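Side-chain contacts in CRISPR-associated protein, Cse1 family (PDB 4H3T), which probably serves as the large subunit of the type I-E CRISPR complex Cascade, taking part in the recognition of invading DNA: residues P110-A115 against P235-D240; L334-E339 against A397-A402. The protein carries 1 engineered substitution. All coordinates share one frame; numbering follows the deposited sequence.

Followed from the N terminus, the chain first reaches contact 1 in the loop after helix 88-98, and returns to it in the loop between helix 210-217 and strand 248-249. Of the 119 residues between, 26 are in helices and 7 in strands, and residues 138-150 are not modelled. Contact 2 opens only afterwards, so the two closures run in series and neither nest nor cross. It ties the end of helix 330-334 to the start of helix 397-415, closing a loop of 57 residues in which strands outweigh helices. The centres lie 42 Å apart on opposite sides of the chain's centre, contact 1 among long loops and contact 2 beside the C-terminal helices.

Contact 1: P110-A115 against P235-D240; sequences PFFQVA and PAWERD
Trp237 meets Phe111 and Phe112, the two central residues of a type II beta turn running from Pro110 to Gln113, and a small aromatic cluster joins two loops of the Cse1 fold. From CB of Trp237 the first torsion (chi1 59°) sets CG between the backbone N and the carbonyl carbon, and the six-membered ring swings toward the turn. Its CE3 does most of the touching: Phe111 CE1 lies 3.7 Å from Trp237 CE3, and Phe112 CE1 lies 3.9 Å from the same atom. One atom further along the rim, Trp237 CZ3 is 4.1 Å from Phe112 CE1, which comes in at the indole edge, near its plane. On the pyrrole side NE1 pairs with Tyr94 OH, whose hydroxyl also bonds Glu238 OE2. On one indole face, Pro235 CG stands 3.2 Å above the plane of the Trp237 ring, out toward its rim.

Phe111 and Trp237 point the same way, side by side. Their planes differ by 27°, yet the centroid of the Phe111 ring is 6.0 Å from that of the indole six-membered ring, so they are slid apart and barely overlap. The two phenyl rings instead overlap partly, rim over rim: Phe112 CD1 stands 3.5 Å above the Phe111 plane. Ala236 adds a methyl, with CB 4.2 Å from Phe112 CE1. Helix 157-170 also packs on the turn, Val165 against Phe111 and Leu164 against Phe112. The turn is braced by Gln113, whose amide takes Leu267 N at OE1 and Leu104 O at NE2; Gln113 NE2 also reaches Phe111 O at 2.9 Å, nearly straight at 161°, with that oxygen lying in the amide plane.

Contact 2: L334-E339 against A397-A402; sequences LALGAE and AAATVA
Val401 N bonds Ala397 O at 3.0 Å, which shows that the first turn of helix 397-415, the one that carries Ala399 toward Leu334 and Leu336, is already formed. The contact itself is wholly apolar and rests on three methyl groups. Leu334 CD1 lies 4.2 Å from Ala399 CB, Leu336 CD1 lies 4.3 Å from Ala399 CB, and Leu334 CD1 is 4.4 Å from Leu336 CD1; the near-equal sides show that the alanine methyl rests between two leucine tips. In each leucine CD1 continues the extended chain from CA (chi2 -176° in Leu334), which carries that branch to the alanine and leaves CD2 further off. The backbone explains the pairing: Ala335 leaves the helix with a positive phi of 50°, and the turned chain presents Leu336 on the same side as Leu334. Only 93 Å² is buried, consistent with so few atoms meeting.

At the end of helix 330-334, Leu334 O accepts a hydrogen bond from Arg342 NH2. Thr400, whose CB points away from the leucines, bonds Pro396 O through OG1 and touches Arg484 of helix 481-504. Leu334 also packs on Val390 and Leu391 of helix 388-391, which meets Ala398 through Ala389; the contact thus lies where helix 330-334 and the loop leading to strand 340-341 come up against the C-terminal helical bundle.

Contact 1: P110-A115 against P235-D240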
loop_
_atom_site.group_PDB
_atom_site.type_symbol
_atom_site.label_atom_id
_atom_site.label_comp_id
_atom_site.label_asym_id
_atom_site.label_seq_id
_atom_site.Cartn_x
_atom_site.Cartn_y
_atom_site.Cartn_z
ATOM N N PRO A 110 -25.628 5.759 -13.043
ATOM C CA PRO A 110 -24.318 5.275 -13.501
ATOM C C PRO A 110 -23.413 4.979 -12.301
ATOM O O PRO A 110 -23.257 5.796 -11.384
ATOM C CB PRO A 110 -23.819 6.362 -14.404
ATOM C CG PRO A 110 -24.543 7.585 -13.990
ATOM C CD PRO A 110 -25.888 7.129 -13.493
ATOM N N PHE A 111 -22.806 3.779 -12.327
ATOM C CA PHE A 111 -21.969 3.302 -11.232
ATOM C C PHE A 111 -20.810 4.259 -10.932
ATOM O O PHE A 111 -20.050 4.593 -11.834
ATOM C CB PHE A 111 -21.405 1.918 -11.571
ATOM C CG PHE A 111 -20.521 1.340 -10.483
ATOM C CD1 PHE A 111 -21.071 0.702 -9.399
ATOM C CD2 PHE A 111 -19.137 1.435 -10.563
ATOM C CE1 PHE A 111 -20.262 0.179 -8.393
ATOM C CE2 PHE A 111 -18.326 0.862 -9.575
ATOM C CZ PHE A 111 -18.902 0.236 -8.502
ATOM N N PHE A 112 -20.694 4.703 -9.671
ATOM C CA PHE A 112 -19.653 5.593 -9.167
ATOM C C PHE A 112 -19.603 6.916 -9.925
ATOM O O PHE A 112 -18.560 7.632 -9.949
ATOM C CB PHE A 112 -18.287 4.860 -9.167
ATOM C CG PHE A 112 -17.953 4.053 -7.936
ATOM C CD1 PHE A 112 -18.954 3.473 -7.158
ATOM C CD2 PHE A 112 -16.638 3.938 -7.500
ATOM C CE1 PHE A 112 -18.630 2.802 -5.970
ATOM C CE2 PHE A 112 -16.325 3.221 -6.351
ATOM C CZ PHE A 112 -17.314 2.581 -5.644
ATOM N N GLN A 113 -20.783 7.307 -10.524
ATOM C CA GLN A 113 -20.874 8.518 -11.320
ATOM C C GLN A 113 -22.062 9.347 -10.929
ATOM O O GLN A 113 -22.952 8.882 -10.203
ATOM C CB GLN A 113 -20.942 8.153 -12.811
ATOM C CG GLN A 113 -19.664 7.532 -13.361
ATOM C CD GLN A 113 -19.974 6.837 -14.629
ATOM O OE1 GLN A 113 -20.185 7.476 -15.665
ATOM N NE2 GLN A 113 -20.271 5.562 -14.544
ATOM N N VAL A 114 -22.100 10.564 -11.489
ATOM C CA VAL A 114 -23.212 11.533 -11.381
ATOM C C VAL A 114 -23.794 11.655 -12.772
ATOM O O VAL A 114 -23.135 12.176 -13.674
ATOM C CB VAL A 114 -22.743 12.888 -10.837
ATOM C CG1 VAL A 114 -23.927 13.861 -10.780
ATOM C CG2 VAL A 114 -22.076 12.709 -9.468
ATOM N N ALA A 115 -25.033 11.199 -12.955
ATOM C CA ALA A 115 -25.650 11.126 -14.272
ATOM C C ALA A 115 -25.743 12.458 -15.031
ATOM O O ALA A 115 -25.663 12.474 -16.277
ATOM C CB ALA A 115 -27.058 10.586 -14.137
ATOM N N PRO A 235 -22.688 0.485 1.275
ATOM C CA PRO A 235 -21.787 1.085 0.286
ATOM C C PRO A 235 -22.494 2.133 -0.581
ATOM O O PRO A 235 -23.719 2.234 -0.575
ATOM C CB PRO A 235 -21.343 -0.124 -0.532
ATOM C CG PRO A 235 -22.480 -1.042 -0.460
ATOM C CD PRO A 235 -23.054 -0.895 0.879
ATOM N N ALA A 236 -21.704 2.847 -1.365
ATOM C CA ALA A 236 -22.153 3.965 -2.176
ATOM C C ALA A 236 -23.318 3.615 -3.127
ATOM O O ALA A 236 -24.224 4.442 -3.281
ATOM C CB ALA A 236 -20.994 4.555 -2.957
ATOM N N TRP A 237 -23.284 2.436 -3.734
ATOM C CA TRP A 237 -24.319 1.994 -4.690
ATOM C C TRP A 237 -25.618 1.598 -4.005
ATOM O O TRP A 237 -26.582 1.438 -4.714
ATOM C CB TRP A 237 -23.847 0.845 -5.607
ATOM C CG TRP A 237 -23.437 -0.369 -4.875
ATOM C CD1 TRP A 237 -24.246 -1.299 -4.274
ATOM C CD2 TRP A 237 -22.099 -0.697 -4.508
ATOM N NE1 TRP A 237 -23.485 -2.255 -3.684
ATOM C CE2 TRP A 237 -22.156 -1.880 -3.754
ATOM C CE3 TRP A 237 -20.850 -0.137 -4.796
ATOM C CZ2 TRP A 237 -21.015 -2.484 -3.245
ATOM C CZ3 TRP A 237 -19.723 -0.739 -4.282
ATOM C CH2 TRP A 237 -19.816 -1.942 -3.570
ATOM N N GLU A 238 -25.685 1.492 -2.662
ATOM C CA GLU A 238 -26.939 1.288 -1.944
ATOM C C GLU A 238 -27.445 2.603 -1.472
ATOM O O GLU A 238 -28.560 2.682 -1.048
ATOM C CB GLU A 238 -26.783 0.329 -0.744
ATOM C CG GLU A 238 -26.466 -1.086 -1.190
ATOM C CD GLU A 238 -26.569 -2.086 -0.070
ATOM O OE1 GLU A 238 -27.402 -1.893 0.835
ATOM O OE2 GLU A 238 -25.798 -3.067 -0.090
ATOM N N ARG A 239 -26.630 3.649 -1.495
ATOM C CA ARG A 239 -27.083 4.970 -1.040
ATOM C C ARG A 239 -27.718 5.727 -2.220
ATOM O O ARG A 239 -27.602 5.332 -3.383
ATOM C CB ARG A 239 -25.866 5.718 -0.436
ATOM C CG ARG A 239 -25.280 4.963 0.756
ATOM C CD ARG A 239 -23.798 5.328 1.066
ATOM N NE ARG A 239 -23.768 6.280 2.163
ATOM C CZ ARG A 239 -23.672 5.985 3.453
ATOM N NH1 ARG A 239 -23.709 6.945 4.360
ATOM N NH2 ARG A 239 -23.492 4.731 3.844
ATOM N N ASP A 240 -28.418 6.779 -1.914
ATOM C CA ASP A 240 -28.936 7.651 -2.953
ATOM C C ASP A 240 -27.776 8.165 -3.825
ATOM O O ASP A 240 -26.704 8.493 -3.279
ATOM C CB ASP A 240 -29.625 8.868 -2.361
ATOM C CG ASP A 240 -30.915 8.588 -1.629
ATOM O OD1 ASP A 240 -31.520 7.521 -1.880
ATOM O OD2 ASP A 240 -31.294 9.412 -0.783
#

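Contact 2: L334-E339 against A397-A402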
loop_
_atom_site.group_PDB
_atom_site.type_symbol
_atom_site.label_atom_id
_atom_site.label_comp_id
_atom_site.label_asym_id
_atom_site.label_seq_id
_atom_site.Cartn_x
_atom_site.Cartn_y
_atom_site.Cartn_z
ATOM N N LEU A 334 4.979 -3.260 11.942
ATOM C CA LEU A 334 4.684 -3.873 13.257
ATOM C C LEU A 334 4.277 -2.851 14.339
ATOM O O LEU A 334 3.561 -3.224 15.268
ATOM C CB LEU A 334 5.884 -4.682 13.696
ATOM C CG LEU A 334 6.312 -5.804 12.730
ATOM C CD1 LEU A 334 7.445 -6.601 13.316
ATOM C CD2 LEU A 334 5.193 -6.698 12.407
ATOM N N ALA A 335 4.626 -1.557 14.148
ATOM C CA ALA A 335 4.201 -0.437 14.972
ATOM C C ALA A 335 4.459 -0.769 16.457
ATOM O O ALA A 335 3.531 -0.772 17.250
ATOM C CB ALA A 335 2.705 -0.190 14.723
ATOM N N LEU A 336 5.669 -1.154 16.801
ATOM C CA LEU A 336 5.954 -1.624 18.161
ATOM C C LEU A 336 6.345 -0.489 19.135
ATOM O O LEU A 336 6.306 -0.731 20.345
ATOM C CB LEU A 336 7.031 -2.699 18.141
ATOM C CG LEU A 336 6.638 -4.007 17.455
ATOM C CD1 LEU A 336 7.827 -4.958 17.372
ATOM C CD2 LEU A 336 5.522 -4.687 18.196
ATOM N N GLY A 337 6.599 0.723 18.630
ATOM C CA GLY A 337 6.835 1.887 19.497
ATOM C C GLY A 337 5.596 2.274 20.297
ATOM O O GLY A 337 4.460 1.905 19.951
ATOM N N ALA A 338 5.817 2.989 21.416
ATOM C CA ALA A 338 4.765 3.418 22.325
ATOM C C ALA A 338 3.791 4.394 21.681
ATOM O O ALA A 338 2.656 4.473 22.124
ATOM C CB ALA A 338 5.384 4.072 23.553
ATOM N N GLU A 339 4.209 5.161 20.680
ATOM C CA GLU A 339 3.302 6.131 20.066
ATOM C C GLU A 339 2.684 5.607 18.745
ATOM O O GLU A 339 2.050 6.387 18.048
ATOM C CB GLU A 339 4.072 7.460 19.818
ATOM C CG GLU A 339 4.322 8.180 21.153
ATOM C CD GLU A 339 5.038 9.520 21.110
ATOM O OE1 GLU A 339 5.430 9.966 20.006
ATOM O OE2 GLU A 339 5.203 10.128 22.194
ATOM N N ALA A 397 9.502 -12.634 20.769
ATOM C CA ALA A 397 10.850 -13.062 20.341
ATOM C C ALA A 397 11.033 -13.081 18.799
ATOM O O ALA A 397 12.040 -12.616 18.294
ATOM C CB ALA A 397 11.172 -14.438 20.927
ATOM N N ALA A 398 10.081 -13.586 18.058
ATOM C CA ALA A 398 10.159 -13.642 16.596
ATOM C C ALA A 398 10.224 -12.220 15.953
ATOM O O ALA A 398 11.091 -11.950 15.113
ATOM C CB ALA A 398 9.019 -14.429 16.048
ATOM N N ALA A 399 9.376 -11.303 16.421
ATOM C CA ALA A 399 9.394 -9.917 15.954
ATOM C C ALA A 399 10.730 -9.238 16.333
ATOM O O ALA A 399 11.351 -8.551 15.518
ATOM C CB ALA A 399 8.232 -9.157 16.553
ATOM N N THR A 400 11.215 -9.510 17.540
ATOM C CA THR A 400 12.466 -8.923 18.026
ATOM C C THR A 400 13.666 -9.355 17.151
ATOM O O THR A 400 14.485 -8.496 16.770
ATOM C CB THR A 400 12.687 -9.272 19.504
ATOM O OG1 THR A 400 11.579 -8.731 20.228
ATOM C CG2 THR A 400 14.012 -8.689 20.084
ATOM N N VAL A 401 13.778 -10.650 16.822
ATOM C CA VAL A 401 14.889 -11.089 15.953
ATOM C C VAL A 401 14.709 -10.475 14.547
ATOM O O VAL A 401 15.704 -10.066 13.910
ATOM C CB VAL A 401 15.089 -12.640 15.910
ATOM C CG1 VAL A 401 13.964 -13.363 15.185
ATOM C CG2 VAL A 401 16.427 -12.995 15.286
ATOM N N ALA A 402 13.459 -10.419 14.037
ATOM C CA ALA A 402 13.236 -9.801 12.704
ATOM C C ALA A 402 13.675 -8.318 12.676
ATOM O O ALA A 402 14.355 -7.904 11.749
ATOM C CB ALA A 402 11.805 -9.898 12.300
#